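Local atomic coordinates of phytoene synthase (Enterococcus hirae, PDB entry 5IYS), a protein that probably condenses two isoprenyl diphosphates head to head, as squalene and phytoene synthases do, and binds a farnesyl thiodiphosphate inhibitor together with magnesium. Residues T111-R114 against K115-D118. Numbering follows the deposited sequence.
Sequences TGQR and KDAD. With SO4 (sulfate ion), chain B.
Lys115 N donates to Thr111 O at 3.2 Å and Asp116 N to Gly112 O at 3.1 Å, the latter with an N-H...O angle of 160°, both regular i to i+4 bonds of helix 104-116. One residue on, the bonding is shared: Ala117 N is bonded weakly to both Gln113 O and Arg114 O, and Ala117 CB lies 3.1 Å from Arg114 O. Asp118 N turns back to Lys115 O. Arg114, with CG trans to the backbone N (chi1 -173°) and the chain extended to NE, carries its guanidinium to a sulfate ion, probably from the crystallisation liquor. Arg114 NE is hydrogen-bonded to sulfate O4 at 2.8 Å, and Arg114 NH2 to sulfate O3 at 3.1 Å, the second bond nearly straight (171°) and in the guanidinium plane. Asp116 CB packs against Gln113 O at 3.4 Å, and Asp116 OD2 is hydrogen-bonded to Tyr131 OH. Gln113 points into the inhibitor pocket, where NE2 makes a weak hydrogen bond to OD1 of Asp56, a magnesium ligand on helix 39-60. This stretch of helix 104-116 thus presents two unlike polar groups: a neutral amide beside the metal-binding carboxylates, and a guanidinium whose two parallel donors suit a tetrahedral oxyanion.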
ATOM      1  N   THR A 111     -13.102   5.862   2.570  1.00 20.33           N
ATOM      2  CA  THR A 111     -14.278   5.328   1.871  1.00 19.38           C
ATOM      3  C   THR A 111     -14.031   3.872   1.512  1.00 21.41           C
ATOM      4  O   THR A 111     -14.929   3.024   1.622  1.00 20.66           O
ATOM      5  CB  THR A 111     -14.483   6.094   0.542  1.00 19.07           C
ATOM      6  OG1 THR A 111     -14.830   7.447   0.838  1.00 22.18           O
ATOM      7  CG2 THR A 111     -15.568   5.443  -0.311  1.00 22.63           C
ATOM      8  N   GLY A 112     -12.788   3.564   1.135  1.00 20.30           N
ATOM      9  CA  GLY A 112     -12.431   2.190   0.845  1.00 19.98           C
ATOM     10  C   GLY A 112     -12.452   1.342   2.104  1.00 22.07           C
ATOM     11  O   GLY A 112     -12.961   0.213   2.104  1.00 21.56           O
ATOM     12  N   GLN A 113     -11.868   1.854   3.177  1.00 22.22           N
ATOM     13  CA  GLN A 113     -11.919   1.111   4.437  1.00 22.69           C
ATOM     14  C   GLN A 113     -13.353   0.804   4.855  1.00 24.37           C
ATOM     15  O   GLN A 113     -13.618  -0.254   5.426  1.00 25.28           O
ATOM     16  CB  GLN A 113     -11.202   1.844   5.562  1.00 23.57           C
ATOM     17  CG  GLN A 113      -9.712   1.975   5.344  1.00 25.06           C
ATOM     18  CD  GLN A 113      -9.026   0.626   5.326  1.00 27.47           C
ATOM     19  OE1 GLN A 113      -9.451  -0.295   6.004  1.00 29.96           O
ATOM     20  NE2 GLN A 113      -8.068   0.464   4.437  1.00 24.51           N
ATOM     21  N   ARG A 114     -14.232   1.791   4.730  1.00 23.52           N
ATOM     22  CA  ARG A 114     -15.628   1.656   5.156  1.00 27.65           C
ATOM     23  C   ARG A 114     -16.328   0.545   4.353  1.00 27.98           C
ATOM     24  O   ARG A 114     -17.074  -0.274   4.894  1.00 28.61           O
ATOM     25  CB  ARG A 114     -16.343   3.008   4.976  1.00 26.58           C
ATOM     26  CG  ARG A 114     -17.773   3.101   5.535  1.00 34.03           C
ATOM     27  CD  ARG A 114     -18.289   4.547   5.497  1.00 32.15           C
ATOM     28  NE  ARG A 114     -19.746   4.641   5.599  1.00 36.06           N
ATOM     29  CZ  ARG A 114     -20.421   5.786   5.664  1.00 37.33           C
ATOM     30  NH1 ARG A 114     -19.766   6.941   5.671  1.00 42.47           N
ATOM     31  NH2 ARG A 114     -21.750   5.783   5.680  1.00 38.55           N
ATOM     32  N   LYS A 115     -15.978   0.434   3.080  1.00 27.39           N
ATOM     33  CA  LYS A 115     -16.473  -0.667   2.263  1.00 31.42           C
ATOM     34  C   LYS A 115     -16.007  -2.054   2.709  1.00 32.98           C
ATOM     35  O   LYS A 115     -16.769  -3.029   2.659  1.00 34.39           O
ATOM     36  CB  LYS A 115     -16.122  -0.461   0.793  1.00 29.02           C
ATOM     37  CG  LYS A 115     -17.106  -1.160  -0.125  1.00 33.03           C
ATOM     38  CD  LYS A 115     -16.422  -1.997  -1.173  1.00 36.85           C
ATOM     39  CE  LYS A 115     -17.463  -2.531  -2.155  1.00 38.13           C
ATOM     40  NZ  LYS A 115     -18.425  -3.471  -1.517  1.00 41.59           N
ATOM     41  N   ASP A 116     -14.751  -2.156   3.129  1.00 35.55           N
ATOM     42  CA  ASP A 116     -14.271  -3.393   3.734  1.00 37.23           C
ATOM     43  C   ASP A 116     -15.016  -3.778   4.997  1.00 39.63           C
ATOM     44  O   ASP A 116     -15.091  -4.957   5.321  1.00 41.45           O
ATOM     45  CB  ASP A 116     -12.790  -3.303   4.061  1.00 37.99           C
ATOM     46  CG  ASP A 116     -11.934  -3.641   2.886  1.00 38.67           C
ATOM     47  OD1 ASP A 116     -12.350  -4.501   2.075  1.00 43.51           O
ATOM     48  OD2 ASP A 116     -10.817  -3.093   2.816  1.00 46.61           O
ATOM     49  N   ALA A 117     -15.548  -2.789   5.705  1.00 41.48           N
ATOM     50  CA  ALA A 117     -16.296  -3.052   6.923  1.00 43.56           C
ATOM     51  C   ALA A 117     -17.565  -3.869   6.671  1.00 45.36           C
ATOM     52  O   ALA A 117     -18.128  -4.436   7.603  1.00 47.68           O
ATOM     53  CB  ALA A 117     -16.632  -1.754   7.612  1.00 43.04           C
ATOM     54  N   ASP A 118     -18.057  -3.858   5.434  1.00 44.83           N
ATOM     55  CA  ASP A 118     -19.191  -4.685   5.028  1.00 44.18           C
ATOM     56  C   ASP A 118     -18.774  -5.455   3.775  1.00 42.57           C
ATOM     57  O   ASP A 118     -19.104  -5.082   2.644  1.00 39.80           O
ATOM     58  CB  ASP A 118     -20.421  -3.799   4.772  1.00 46.03           C
ATOM     59  CG  ASP A 118     -21.549  -4.515   4.017  1.00 51.73           C
ATOM     60  OD1 ASP A 118     -21.612  -5.770   3.973  1.00 52.65           O
ATOM     61  OD2 ASP A 118     -22.426  -3.796   3.496  1.00 52.85           O
TER
HETATM   62  S   SO4 B 501     -22.327   2.152   4.464  1.00 54.93           S
HETATM   63  O1  SO4 B 501     -22.824   2.469   3.134  1.00 47.97           O
HETATM   64  O2  SO4 B 501     -22.595   0.749   4.767  1.00 52.82           O
HETATM   65  O3  SO4 B 501     -22.989   2.997   5.464  1.00 53.87           O
HETATM   66  O4  SO4 B 501     -20.879   2.393   4.491  1.00 52.86           O